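Local atomic coordinates of RabGDI protein (Plasmodium falciparum 3D7, PDB entry 3P1W), a protein that probably acts as a Rab GDP-dissociation inhibitor, holding Rab GTPases in their GDP-bound state during vesicle transport. Residues V23-T28 with G37-Y42; G29-I34 with N444-I449; L215-D220 with D434-F439; Q347-Q352 with K358-I363. One frame throughout, in Å; residues are numbered along the deposited sequence.

Contact 1. Residues V23-T28 with G37-Y42; sequences VIILGT and GLLSHY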
loop_
_atom_site.group_PDB
_atom_site.type_symbol
_atom_site.label_atom_id
_atom_site.label_comp_id
_atom_site.label_asym_id
_atom_site.label_seq_id
_atom_site.Cartn_x
_atom_site.Cartn_y
_atom_site.Cartn_z
ATOM N N VAL A 23 5.858 -25.545 -2.525
ATOM C CA VAL A 23 6.439 -24.281 -2.067
ATOM C C VAL A 23 6.381 -24.235 -0.546
ATOM O O VAL A 23 5.360 -24.583 0.053
ATOM C CB VAL A 23 5.697 -23.066 -2.650
ATOM C CG1 VAL A 23 6.408 -21.748 -2.273
ATOM C CG2 VAL A 23 5.586 -23.171 -4.169
ATOM N N ILE A 24 7.485 -23.829 0.074
ATOM C CA ILE A 24 7.472 -23.452 1.490
ATOM C C ILE A 24 7.581 -21.910 1.553
ATOM O O ILE A 24 8.391 -21.285 0.859
ATOM C CB ILE A 24 8.587 -24.121 2.303
ATOM C CG1 ILE A 24 8.412 -25.644 2.305
ATOM C CG2 ILE A 24 8.618 -23.595 3.755
ATOM C CD1 ILE A 24 9.548 -26.382 2.989
ATOM N N ILE A 25 6.732 -21.323 2.378
ATOM C CA ILE A 25 6.626 -19.875 2.477
ATOM C C ILE A 25 7.058 -19.488 3.870
ATOM O O ILE A 25 6.578 -20.073 4.831
ATOM C CB ILE A 25 5.179 -19.369 2.159
ATOM C CG1 ILE A 25 4.766 -19.673 0.712
ATOM C CG2 ILE A 25 5.110 -17.838 2.310
ATOM C CD1 ILE A 25 4.009 -20.976 0.516
ATOM N N LEU A 26 7.975 -18.516 3.991
ATOM C CA LEU A 26 8.510 -18.124 5.274
ATOM C C LEU A 26 8.098 -16.673 5.525
ATOM O O LEU A 26 8.423 -15.805 4.720
ATOM C CB LEU A 26 10.028 -18.257 5.284
ATOM C CG LEU A 26 10.583 -19.622 4.864
ATOM C CD1 LEU A 26 12.094 -19.571 4.899
ATOM C CD2 LEU A 26 10.051 -20.728 5.748
ATOM N N GLY A 27 7.387 -16.444 6.628
ATOM C CA GLY A 27 6.838 -15.130 6.987
ATOM C C GLY A 27 5.356 -15.124 6.666
ATOM O O GLY A 27 4.940 -15.760 5.689
ATOM N N THR A 28 4.558 -14.443 7.492
ATOM C CA THR A 28 3.138 -14.242 7.215
ATOM C C THR A 28 2.788 -12.749 6.978
ATOM O O THR A 28 1.651 -12.337 7.204
ATOM C CB THR A 28 2.224 -14.901 8.271
ATOM O OG1 THR A 28 2.535 -14.426 9.586
ATOM C CG2 THR A 28 2.405 -16.477 8.240
ATOM N N GLY A 37 -2.290 -18.026 -0.592
ATOM C CA GLY A 37 -3.680 -18.131 -1.025
ATOM C C GLY A 37 -3.807 -18.515 -2.487
ATOM O O GLY A 37 -4.524 -19.467 -2.825
ATOM N N LEU A 38 -3.090 -17.795 -3.346
ATOM C CA LEU A 38 -3.039 -18.106 -4.776
ATOM C C LEU A 38 -2.476 -19.501 -5.080
ATOM O O LEU A 38 -3.004 -20.213 -5.959
ATOM C CB LEU A 38 -2.204 -17.057 -5.506
ATOM C CG LEU A 38 -2.841 -15.664 -5.603
ATOM C CD1 LEU A 38 -1.809 -14.670 -6.089
ATOM C CD2 LEU A 38 -4.054 -15.717 -6.540
ATOM N N LEU A 39 -1.399 -19.891 -4.387
ATOM C CA LEU A 39 -0.825 -21.244 -4.570
ATOM C C LEU A 39 -1.822 -22.333 -4.166
ATOM O O LEU A 39 -2.023 -23.314 -4.897
ATOM C CB LEU A 39 0.471 -21.392 -3.765
ATOM C CG LEU A 39 1.641 -20.566 -4.314
ATOM C CD1 LEU A 39 2.794 -20.372 -3.291
ATOM C CD2 LEU A 39 2.134 -21.160 -5.601
ATOM N N SER A 40 -2.436 -22.164 -2.998
ATOM C CA SER A 40 -3.441 -23.106 -2.507
ATOM C C SER A 40 -4.654 -23.148 -3.440
ATOM O O SER A 40 -5.227 -24.217 -3.698
ATOM C CB SER A 40 -3.846 -22.733 -1.067
ATOM O OG SER A 40 -4.906 -23.546 -0.579
ATOM N N HIS A 41 -5.055 -21.988 -3.957
ATOM C CA HIS A 41 -6.173 -21.937 -4.906
ATOM C C HIS A 41 -5.889 -22.718 -6.197
ATOM O O HIS A 41 -6.780 -23.413 -6.721
ATOM C CB HIS A 41 -6.536 -20.488 -5.235
ATOM C CG HIS A 41 -7.656 -20.352 -6.217
ATOM N ND1 HIS A 41 -7.445 -20.086 -7.555
ATOM C CD2 HIS A 41 -8.998 -20.444 -6.058
ATOM C CE1 HIS A 41 -8.609 -20.016 -8.176
ATOM N NE2 HIS A 41 -9.567 -20.227 -7.290
ATOM N N TYR A 42 -4.661 -22.620 -6.709
ATOM C CA TYR A 42 -4.290 -23.298 -7.957
ATOM C C TYR A 42 -3.728 -24.712 -7.714
ATOM O O TYR A 42 -3.006 -25.254 -8.549
ATOM C CB TYR A 42 -3.302 -22.450 -8.775
ATOM C CG TYR A 42 -3.948 -21.298 -9.522
ATOM C CD1 TYR A 42 -3.880 -19.998 -9.034
ATOM C CD2 TYR A 42 -4.628 -21.512 -10.726
ATOM C CE1 TYR A 42 -4.465 -18.934 -9.719
ATOM C CE2 TYR A 42 -5.225 -20.456 -11.415
ATOM C CZ TYR A 42 -5.136 -19.166 -10.906
ATOM O OH TYR A 42 -5.718 -18.108 -11.575
#
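Leu39, near the end of helix 30-41, and Val23 and Ile25 of strand 20-26 meet through a single methyl of the leucine. The CB of Leu39 leaves the helix toward the strand, and CG, anti to the carbonyl carbon (chi1 -70°), aims the branch at it; of the two methyls CD1 makes the close contacts. Leu39 CD1 sits 4.0 Å from Val23 CG1, with Val23 CB and CG2 equally near, so the methyl rests against the whole branch; the side chains cross at about a right angle. Leu39 CD1 is also 4.0 Å from Ile25 CD1, a tip-to-tip meeting. Val23 and Ile25 stand two apart on the strand and therefore present the same face to the helix. Valine gives a broad, short surface, whereas the isoleucine turns its CD1, at an unusual chi2 of 93°, to meet the methyl. Helix and strand belong to the beta-alpha-beta unit completed by strand 46-49, and the Gly27 turn following the strand leads into the helix, as in Rossmann-type nucleotide-binding folds. Ile46, Ile307 and Trp450 also touch Leu39. With only hydrocarbon meeting hydrocarbon, the contact is nondirectional and owes its stability to burial from water.

Contact 2. Residues G29-I34 with N444-I449; sequences GLKECI and NDLLQI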
loop_
_atom_site.group_PDB
_atom_site.type_symbol
_atom_site.label_atom_id
_atom_site.label_comp_id
_atom_site.label_asym_id
_atom_site.label_seq_id
_atom_site.Cartn_x
_atom_site.Cartn_y
_atom_site.Cartn_z
ATOM N N GLY A 29 3.740 -12.001 6.418
ATOM C CA GLY A 29 3.451 -10.664 5.891
ATOM C C GLY A 29 2.364 -10.831 4.850
ATOM O O GLY A 29 2.107 -11.951 4.350
ATOM N N LEU A 30 1.703 -9.728 4.543
ATOM C CA LEU A 30 0.585 -9.712 3.620
ATOM C C LEU A 30 0.926 -10.338 2.280
ATOM O O LEU A 30 0.179 -11.196 1.787
ATOM C CB LEU A 30 0.062 -8.264 3.441
ATOM C CG LEU A 30 -0.616 -7.674 4.678
ATOM C CD1 LEU A 30 -0.954 -6.195 4.407
ATOM C CD2 LEU A 30 -1.859 -8.474 5.067
ATOM N N LYS A 31 2.061 -9.973 1.693
ATOM C CA LYS A 31 2.436 -10.551 0.397
ATOM C C LYS A 31 2.550 -12.093 0.450
ATOM O O LYS A 31 2.055 -12.792 -0.441
ATOM C CB LYS A 31 3.751 -9.982 -0.097
ATOM C CG LYS A 31 3.729 -8.481 -0.509
ATOM C CD LYS A 31 5.163 -8.019 -0.736
ATOM C CE LYS A 31 5.280 -6.590 -1.122
ATOM N NZ LYS A 31 6.663 -6.233 -1.534
ATOM N N GLU A 32 3.192 -12.593 1.495
ATOM C CA GLU A 32 3.349 -14.054 1.676
ATOM C C GLU A 32 1.995 -14.761 1.806
ATOM O O GLU A 32 1.774 -15.838 1.219
ATOM C CB GLU A 32 4.218 -14.344 2.887
ATOM C CG GLU A 32 5.737 -14.274 2.612
ATOM C CD GLU A 32 6.290 -12.843 2.498
ATOM O OE1 GLU A 32 5.687 -11.921 3.083
ATOM O OE2 GLU A 32 7.326 -12.651 1.820
ATOM N N CYS A 33 1.103 -14.168 2.596
ATOM C CA CYS A 33 -0.237 -14.715 2.789
ATOM C C CYS A 33 -1.038 -14.754 1.478
ATOM O O CYS A 33 -1.671 -15.781 1.135
ATOM C CB CYS A 33 -0.978 -13.910 3.816
ATOM S SG CYS A 33 -0.329 -14.107 5.462
ATOM N N ILE A 34 -0.989 -13.653 0.729
ATOM C CA ILE A 34 -1.691 -13.558 -0.565
ATOM C C ILE A 34 -1.165 -14.589 -1.572
ATOM O O ILE A 34 -1.957 -15.312 -2.236
ATOM C CB ILE A 34 -1.598 -12.100 -1.149
ATOM C CG1 ILE A 34 -2.325 -11.124 -0.221
ATOM C CG2 ILE A 34 -2.159 -12.060 -2.554
ATOM C CD1 ILE A 34 -1.964 -9.612 -0.408
ATOM N N ASN A 444 1.924 -5.293 -7.082
ATOM C CA ASN A 444 2.836 -5.417 -8.224
ATOM C C ASN A 444 3.994 -6.377 -7.948
ATOM O O ASN A 444 4.328 -7.217 -8.798
ATOM C CB ASN A 444 3.406 -4.081 -8.661
ATOM C CG ASN A 444 2.344 -3.161 -9.323
ATOM O OD1 ASN A 444 1.281 -3.609 -9.727
ATOM N ND2 ASN A 444 2.652 -1.878 -9.403
ATOM N N ASP A 445 4.588 -6.259 -6.762
ATOM C CA ASP A 445 5.692 -7.137 -6.383
ATOM C C ASP A 445 5.240 -8.583 -6.298
ATOM O O ASP A 445 5.894 -9.456 -6.852
ATOM C CB ASP A 445 6.294 -6.707 -5.044
ATOM C CG ASP A 445 7.477 -7.584 -4.615
ATOM O OD1 ASP A 445 8.405 -7.791 -5.428
ATOM O OD2 ASP A 445 7.451 -8.051 -3.451
ATOM N N LEU A 446 4.132 -8.852 -5.609
ATOM C CA LEU A 446 3.665 -10.240 -5.496
ATOM C C LEU A 446 3.243 -10.794 -6.849
ATOM O O LEU A 446 3.496 -11.964 -7.131
ATOM C CB LEU A 446 2.591 -10.417 -4.403
ATOM C CG LEU A 446 1.160 -9.913 -4.608
ATOM C CD1 LEU A 446 0.369 -10.998 -5.364
ATOM C CD2 LEU A 446 0.500 -9.626 -3.249
ATOM N N LEU A 447 2.672 -9.953 -7.712
ATOM C CA LEU A 447 2.361 -10.394 -9.081
ATOM C C LEU A 447 3.606 -10.750 -9.900
ATOM O O LEU A 447 3.584 -11.705 -10.671
ATOM C CB LEU A 447 1.525 -9.359 -9.820
ATOM C CG LEU A 447 0.079 -9.306 -9.321
ATOM C CD1 LEU A 447 -0.646 -8.161 -10.006
ATOM C CD2 LEU A 447 -0.655 -10.642 -9.559
ATOM N N GLN A 448 4.676 -9.972 -9.740
ATOM C CA GLN A 448 5.955 -10.255 -10.399
ATOM C C GLN A 448 6.505 -11.595 -9.884
ATOM O O GLN A 448 6.943 -12.441 -10.671
ATOM C CB GLN A 448 6.960 -9.115 -10.160
ATOM C CG GLN A 448 8.212 -9.121 -11.058
ATOM C CD GLN A 448 9.244 -8.047 -10.676
ATOM O OE1 GLN A 448 9.959 -8.170 -9.678
ATOM N NE2 GLN A 448 9.321 -6.997 -11.476
ATOM N N ILE A 449 6.472 -11.809 -8.574
ATOM C CA ILE A 449 6.897 -13.099 -8.020
ATOM C C ILE A 449 6.066 -14.243 -8.635
ATOM O O ILE A 449 6.644 -15.213 -9.153
ATOM C CB ILE A 449 6.816 -13.119 -6.491
ATOM C CG1 ILE A 449 7.898 -12.188 -5.917
ATOM C CG2 ILE A 449 6.939 -14.565 -5.974
ATOM C CD1 ILE A 449 7.781 -11.943 -4.411
#
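Lys31 and Asp445 join helix 30-41 to helix 440-454 by a salt bridge, while Ile34 and Leu446 pack beside it. The packed part is apolar and buried. Leu446 carries CG between its backbone N and carbonyl carbon (chi1 74°), an uncommon setting for a helical leucine, and its forked end crosses Ile34 at about a right angle. Leu446 CD2 is 3.7 Å from Ile34 CG2 and 3.8 Å from Ile34 CD1, so one methyl rests against both branches. Leu446 CD2 also lies against the Lys31 backbone, 4.2 Å from Lys31 CA. The branched side chains suit a place where the short helical segments keep their axes 10.1 Å apart, crossing at -44°. Toward the partly exposed Asp445 the contact is polar and more open to solvent. Lys31, extended beyond CG, crosses the aspartate and brings NZ to 2.8 Å from Asp445 OD2, approaching from above the carboxylate plane, 39° out of it. Ser431 grips both partners: its O accepts from the lysine and its N donates to the same OD2. Asp445, with the cation-pi contact from Tyr433, would be expected to favour the charged ammonium. Ile105 of helix 101-108 touches both Ile34 and Leu446, and Phe262 of helix 257-268 packs on Ile34.

Contact 3. Residues L215-D220 with D434-F439; sequences LYLNDD and DATSHF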
loop_
_atom_site.group_PDB
_atom_site.type_symbol
_atom_site.label_atom_id
_atom_site.label_comp_id
_atom_site.label_asym_id
_atom_site.label_seq_id
_atom_site.Cartn_x
_atom_site.Cartn_y
_atom_site.Cartn_z
ATOM N N LEU A 215 -1.966 7.952 -9.388
ATOM C CA LEU A 215 -1.281 7.256 -8.275
ATOM C C LEU A 215 0.151 6.828 -8.584
ATOM O O LEU A 215 0.672 5.815 -8.063
ATOM C CB LEU A 215 -2.129 6.089 -7.758
ATOM C CG LEU A 215 -3.503 6.524 -7.222
ATOM C CD1 LEU A 215 -4.318 5.280 -6.880
ATOM C CD2 LEU A 215 -3.421 7.505 -6.009
ATOM N N TYR A 216 0.816 7.653 -9.381
ATOM C CA TYR A 216 2.218 7.440 -9.668
ATOM C C TYR A 216 3.090 8.013 -8.535
ATOM O O TYR A 216 2.649 8.845 -7.743
ATOM C CB TYR A 216 2.601 8.120 -10.959
ATOM C CG TYR A 216 2.119 7.463 -12.245
ATOM C CD1 TYR A 216 2.505 6.163 -12.581
ATOM C CD2 TYR A 216 1.357 8.185 -13.168
ATOM C CE1 TYR A 216 2.097 5.581 -13.810
ATOM C CE2 TYR A 216 0.954 7.624 -14.371
ATOM C CZ TYR A 216 1.324 6.327 -14.686
ATOM O OH TYR A 216 0.913 5.793 -15.886
ATOM N N LEU A 217 4.345 7.576 -8.514
ATOM C CA LEU A 217 5.321 7.958 -7.490
ATOM C C LEU A 217 6.221 9.111 -7.912
ATOM O O LEU A 217 6.883 9.720 -7.090
ATOM C CB LEU A 217 6.202 6.745 -7.173
ATOM C CG LEU A 217 5.479 5.434 -6.864
ATOM C CD1 LEU A 217 6.459 4.465 -6.211
ATOM C CD2 LEU A 217 4.257 5.636 -5.972
ATOM N N ASN A 218 6.261 9.379 -9.216
ATOM C CA ASN A 218 7.131 10.409 -9.771
ATOM C C ASN A 218 6.574 10.811 -11.139
ATOM O O ASN A 218 5.533 10.293 -11.554
ATOM C CB ASN A 218 8.571 9.892 -9.867
ATOM C CG ASN A 218 8.698 8.680 -10.775
ATOM O OD1 ASN A 218 8.213 8.687 -11.902
ATOM N ND2 ASN A 218 9.339 7.627 -10.285
ATOM N N ASP A 219 7.282 11.692 -11.836
ATOM C CA ASP A 219 6.794 12.223 -13.113
ATOM C C ASP A 219 7.394 11.562 -14.362
ATOM O O ASP A 219 7.272 12.118 -15.457
ATOM C CB ASP A 219 6.997 13.734 -13.143
ATOM C CG ASP A 219 6.139 14.464 -12.106
ATOM O OD1 ASP A 219 5.103 13.917 -11.630
ATOM O OD2 ASP A 219 6.512 15.600 -11.761
ATOM N N ASP A 220 7.968 10.364 -14.230
ATOM C CA ASP A 220 8.478 9.615 -15.412
ATOM C C ASP A 220 7.372 9.319 -16.436
ATOM O O ASP A 220 7.629 9.309 -17.645
ATOM C CB ASP A 220 9.142 8.290 -14.991
ATOM C CG ASP A 220 10.411 8.491 -14.155
ATOM O OD1 ASP A 220 10.901 9.629 -14.019
ATOM O OD2 ASP A 220 10.921 7.491 -13.636
ATOM N N ASP A 434 6.963 -0.405 0.826
ATOM C CA ASP A 434 7.383 1.004 0.612
ATOM C C ASP A 434 6.464 1.996 1.318
ATOM O O ASP A 434 5.474 1.635 1.975
ATOM C CB ASP A 434 7.537 1.281 -0.897
ATOM C CG ASP A 434 6.216 1.337 -1.630
ATOM O OD1 ASP A 434 5.160 1.577 -0.997
ATOM O OD2 ASP A 434 6.212 1.166 -2.867
ATOM N N ALA A 435 6.823 3.281 1.222
ATOM C CA ALA A 435 6.131 4.329 1.935
ATOM C C ALA A 435 4.708 4.611 1.435
ATOM O O ALA A 435 3.981 5.335 2.109
ATOM C CB ALA A 435 6.970 5.654 1.872
ATOM N N THR A 436 4.303 4.086 0.278
ATOM C CA THR A 436 2.988 4.488 -0.280
ATOM C C THR A 436 1.842 4.117 0.695
ATOM O O THR A 436 1.938 3.139 1.409
ATOM C CB THR A 436 2.732 3.895 -1.665
ATOM O OG1 THR A 436 2.746 2.456 -1.614
ATOM C CG2 THR A 436 3.823 4.350 -2.676
ATOM N N SER A 437 0.754 4.867 0.640
ATOM C CA SER A 437 -0.374 4.732 1.572
ATOM C C SER A 437 -1.445 3.795 0.992
ATOM O O SER A 437 -2.508 3.583 1.598
ATOM C CB SER A 437 -0.934 6.127 1.829
ATOM O OG SER A 437 -1.118 6.811 0.598
ATOM N N HIS A 438 -1.179 3.288 -0.207
ATOM C CA HIS A 438 -2.080 2.378 -0.881
ATOM C C HIS A 438 -1.311 1.142 -1.308
ATOM O O HIS A 438 -0.056 1.080 -1.202
ATOM C CB HIS A 438 -2.788 3.049 -2.078
ATOM C CG HIS A 438 -1.888 3.850 -2.969
ATOM N ND1 HIS A 438 -1.186 3.292 -4.017
ATOM C CD2 HIS A 438 -1.608 5.176 -2.994
ATOM C CE1 HIS A 438 -0.500 4.237 -4.635
ATOM N NE2 HIS A 438 -0.737 5.394 -4.033
ATOM N N PHE A 439 -2.035 0.156 -1.833
ATOM C CA PHE A 439 -1.489 -1.207 -1.896
ATOM C C PHE A 439 -0.825 -1.578 -3.235
ATOM O O PHE A 439 -0.215 -2.650 -3.358
ATOM C CB PHE A 439 -2.612 -2.203 -1.583
ATOM C CG PHE A 439 -2.175 -3.407 -0.803
ATOM C CD1 PHE A 439 -2.430 -3.478 0.558
ATOM C CD2 PHE A 439 -1.597 -4.512 -1.444
ATOM C CE1 PHE A 439 -2.050 -4.598 1.286
ATOM C CE2 PHE A 439 -1.202 -5.619 -0.742
ATOM C CZ PHE A 439 -1.414 -5.673 0.629
#
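A chi1 of 46° places CG of His438 between its backbone N and carbonyl carbon, so that the ring reaches Leu215, and at Thr436 a chi1 of 60° puts OG1 in the corresponding position and leaves CG2 to touch Leu217. The imidazole lies obliquely against the leucine: His438 NE2 is 3.9 Å from Leu215 CD2, and His438 CE1 is 4.0 Å from Leu215 CB. Leu215, just past helix 203-213 and with a positive phi of 62°, is buried; Phe248 touches both it and His438. Each of the two loops holds an Asx turn. In one, Asp434 OD1 accepts from Thr436 N at 2.9 Å, well above the carboxylate plane, and from Thr436 OG1 at 2.6 Å through its syn lone pair; Lys94 adds a salt bridge to the same oxygen. In the other, Asn218 OD1 takes the N-H of Asp220 at 2.9 Å, holding the turn that precedes helix 226-243. Threonine suits its place by having a hydroxyl for the loop and a methyl for the leucine. Leu217 CD2 meets Thr436 CG2 at 3.6 Å, the two side chains crossing at about a right angle, and Tyr362 of strand 361-367 touches both.

Contact 4. Residues Q347-Q352 with K358-I363; sequences QIIIPQ and KSDIYI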
loop_
_atom_site.group_PDB
_atom_site.type_symbol
_atom_site.label_atom_id
_atom_site.label_comp_id
_atom_site.label_asym_id
_atom_site.label_seq_id
_atom_site.Cartn_x
_atom_site.Cartn_y
_atom_site.Cartn_z
ATOM N N GLN A 347 -7.026 9.539 3.300
ATOM C CA GLN A 347 -5.682 9.446 2.735
ATOM C C GLN A 347 -5.266 10.852 2.274
ATOM O O GLN A 347 -6.072 11.574 1.641
ATOM C CB GLN A 347 -5.678 8.506 1.529
ATOM C CG GLN A 347 -4.297 8.329 0.837
ATOM C CD GLN A 347 -4.324 7.239 -0.235
ATOM O OE1 GLN A 347 -3.348 6.512 -0.446
ATOM N NE2 GLN A 347 -5.456 7.106 -0.889
ATOM N N ILE A 348 -4.045 11.249 2.612
ATOM C CA ILE A 348 -3.448 12.483 2.142
ATOM C C ILE A 348 -2.172 12.154 1.407
ATOM O O ILE A 348 -1.291 11.498 1.955
ATOM C CB ILE A 348 -3.118 13.455 3.305
ATOM C CG1 ILE A 348 -4.361 13.798 4.145
ATOM C CG2 ILE A 348 -2.451 14.736 2.799
ATOM C CD1 ILE A 348 -4.016 14.429 5.498
ATOM N N ILE A 349 -2.120 12.532 0.144
ATOM C CA ILE A 349 -0.966 12.357 -0.692
ATOM C C ILE A 349 -0.241 13.695 -0.775
ATOM O O ILE A 349 -0.834 14.714 -1.186
ATOM C CB ILE A 349 -1.362 11.825 -2.077
ATOM C CG1 ILE A 349 -1.953 10.417 -1.925
ATOM C CG2 ILE A 349 -0.145 11.833 -3.058
ATOM C CD1 ILE A 349 -2.615 9.828 -3.171
ATOM N N ILE A 350 1.037 13.684 -0.418
ATOM C CA ILE A 350 1.862 14.908 -0.494
ATOM C C ILE A 350 2.900 14.800 -1.622
ATOM O O ILE A 350 3.925 14.098 -1.478
ATOM C CB ILE A 350 2.559 15.217 0.826
ATOM C CG1 ILE A 350 1.568 15.205 2.003
ATOM C CG2 ILE A 350 3.332 16.601 0.686
ATOM C CD1 ILE A 350 2.221 15.381 3.394
ATOM N N PRO A 351 2.628 15.467 -2.760
ATOM C CA PRO A 351 3.561 15.369 -3.879
ATOM C C PRO A 351 4.919 15.936 -3.497
ATOM O O PRO A 351 5.002 16.958 -2.821
ATOM C CB PRO A 351 2.881 16.170 -4.984
ATOM C CG PRO A 351 1.436 16.140 -4.630
ATOM C CD PRO A 351 1.355 16.106 -3.153
ATOM N N GLN A 352 5.970 15.242 -3.911
ATOM C CA GLN A 352 7.331 15.553 -3.489
ATOM C C GLN A 352 7.759 17.022 -3.720
ATOM O O GLN A 352 8.470 17.603 -2.882
ATOM C CB GLN A 352 8.294 14.562 -4.152
ATOM C CG GLN A 352 8.336 14.666 -5.697
ATOM C CD GLN A 352 8.970 13.475 -6.333
ATOM O OE1 GLN A 352 10.038 13.595 -6.917
ATOM N NE2 GLN A 352 8.344 12.307 -6.204
ATOM N N LYS A 358 12.539 14.520 -3.000
ATOM C CA LYS A 358 12.618 13.676 -4.190
ATOM C C LYS A 358 11.718 12.448 -4.101
ATOM O O LYS A 358 11.793 11.543 -4.943
ATOM C CB LYS A 358 14.067 13.239 -4.385
ATOM C CG LYS A 358 15.070 14.370 -4.624
ATOM C CD LYS A 358 14.874 15.050 -5.949
ATOM C CE LYS A 358 16.042 16.002 -6.284
ATOM N NZ LYS A 358 15.542 17.296 -6.854
ATOM N N SER A 359 10.846 12.415 -3.102
ATOM C CA SER A 359 9.874 11.310 -3.012
ATOM C C SER A 359 8.665 11.759 -2.204
ATOM O O SER A 359 8.785 12.609 -1.291
ATOM C CB SER A 359 10.538 10.077 -2.409
ATOM O OG SER A 359 10.988 10.317 -1.068
ATOM N N ASP A 360 7.492 11.230 -2.545
ATOM C CA ASP A 360 6.254 11.710 -1.940
ATOM C C ASP A 360 6.170 11.311 -0.447
ATOM O O ASP A 360 6.834 10.355 0.003
ATOM C CB ASP A 360 5.034 11.171 -2.678
ATOM C CG ASP A 360 4.859 11.746 -4.092
ATOM O OD1 ASP A 360 5.730 12.492 -4.627
ATOM O OD2 ASP A 360 3.807 11.411 -4.686
ATOM N N ILE A 361 5.332 12.012 0.290
ATOM C CA ILE A 361 4.987 11.634 1.667
ATOM C C ILE A 361 3.490 11.370 1.717
ATOM O O ILE A 361 2.712 11.986 0.958
ATOM C CB ILE A 361 5.464 12.691 2.669
ATOM C CG1 ILE A 361 7.011 12.752 2.629
ATOM C CG2 ILE A 361 4.958 12.416 4.078
ATOM C CD1 ILE A 361 7.665 13.771 3.601
ATOM N N TYR A 362 3.091 10.445 2.584
ATOM C CA TYR A 362 1.720 9.970 2.655
ATOM C C TYR A 362 1.212 9.964 4.090
ATOM O O TYR A 362 1.968 9.739 5.013
ATOM C CB TYR A 362 1.629 8.562 2.071
ATOM C CG TYR A 362 2.303 8.378 0.718
ATOM C CD1 TYR A 362 1.563 8.461 -0.463
ATOM C CD2 TYR A 362 3.681 8.143 0.612
ATOM C CE1 TYR A 362 2.155 8.292 -1.704
ATOM C CE2 TYR A 362 4.295 7.983 -0.630
ATOM C CZ TYR A 362 3.533 8.054 -1.781
ATOM O OH TYR A 362 4.114 7.913 -3.008
ATOM N N ILE A 363 -0.086 10.208 4.269
ATOM C CA ILE A 363 -0.718 10.126 5.582
ATOM C C ILE A 363 -2.037 9.371 5.447
ATOM O O ILE A 363 -2.891 9.764 4.641
ATOM C CB ILE A 363 -1.005 11.494 6.208
ATOM C CG1 ILE A 363 0.211 12.407 6.133
ATOM C CG2 ILE A 363 -1.569 11.320 7.616
ATOM C CD1 ILE A 363 0.013 13.853 6.696
HETATM O O HOH W 1 10.346 9.881 -6.461
#
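Ile350 and Ile361 lie side by side, pointing the same way, from a hydrogen-bonded pair of two antiparallel strands; Ile350 CD1 is 4.1 Å from Ile361 CG2. Ile348 and Ile363 form the next hydrogen-bonded pair on this face, their CB atoms 4.1 Å apart. Beta-branched isoleucines suit the extended backbone and give this face an apolar surface. On the other face Ile349 stands opposite Tyr362 in a non-hydrogen-bonded pair, and its CG1 lies obliquely to the ring, 4.3 Å from Tyr362 CD1. The bond from Ile350 N to Ile361 O, 2.8 Å, runs nearly along the C=O axis. Beyond the strands, the amide of Gln352 and the carboxylate of Asp360 are turned 87° to each other. Asp360 OD1 accepts from Gln352 N at 2.9 Å and from Gln352 NE2 at 3.1 Å, from opposite faces of the carboxylate, the NE2 bond being straight at 170°. With chi1 at 64° Gln352 sets CG between backbone N and carbonyl carbon, which lets NE2 return to the oxygen its own N meets. His211 holds the other oxygen, OD2. A water bridges Gln352 NE2 and Lys358 O. These bonds join the two ends of the connecting turn. In the larger mixed sheet strand 346-350 runs parallel to strand 117-129 and strand 361-367 antiparallel to strand 378-385, while Pro398 of helix 396-400 packs on Ile350 and Ile361.

From the N terminus, contact 1 closes a short loop within the first beta-alpha-beta unit, and contact 2 begins before it has closed: its first segment, 29-34, lies between those of contact 1, so the two cross and share helix 30-41. Contact 2 closes only at helix 440-454, some 410 residues later, near the modelled C terminus. Inside that long loop contact 3 links the loop after helix 203-213 to the loop before helix 440-454, and contact 4, a hairpin of the larger mixed sheet, nests inside contact 3. Phe439 packs against Leu30 and Ile34, and Ser437 probably hydrogen-bonds to Gln347, so loop 434-439 ties helix 30-41 to the hairpin of the mixed sheet.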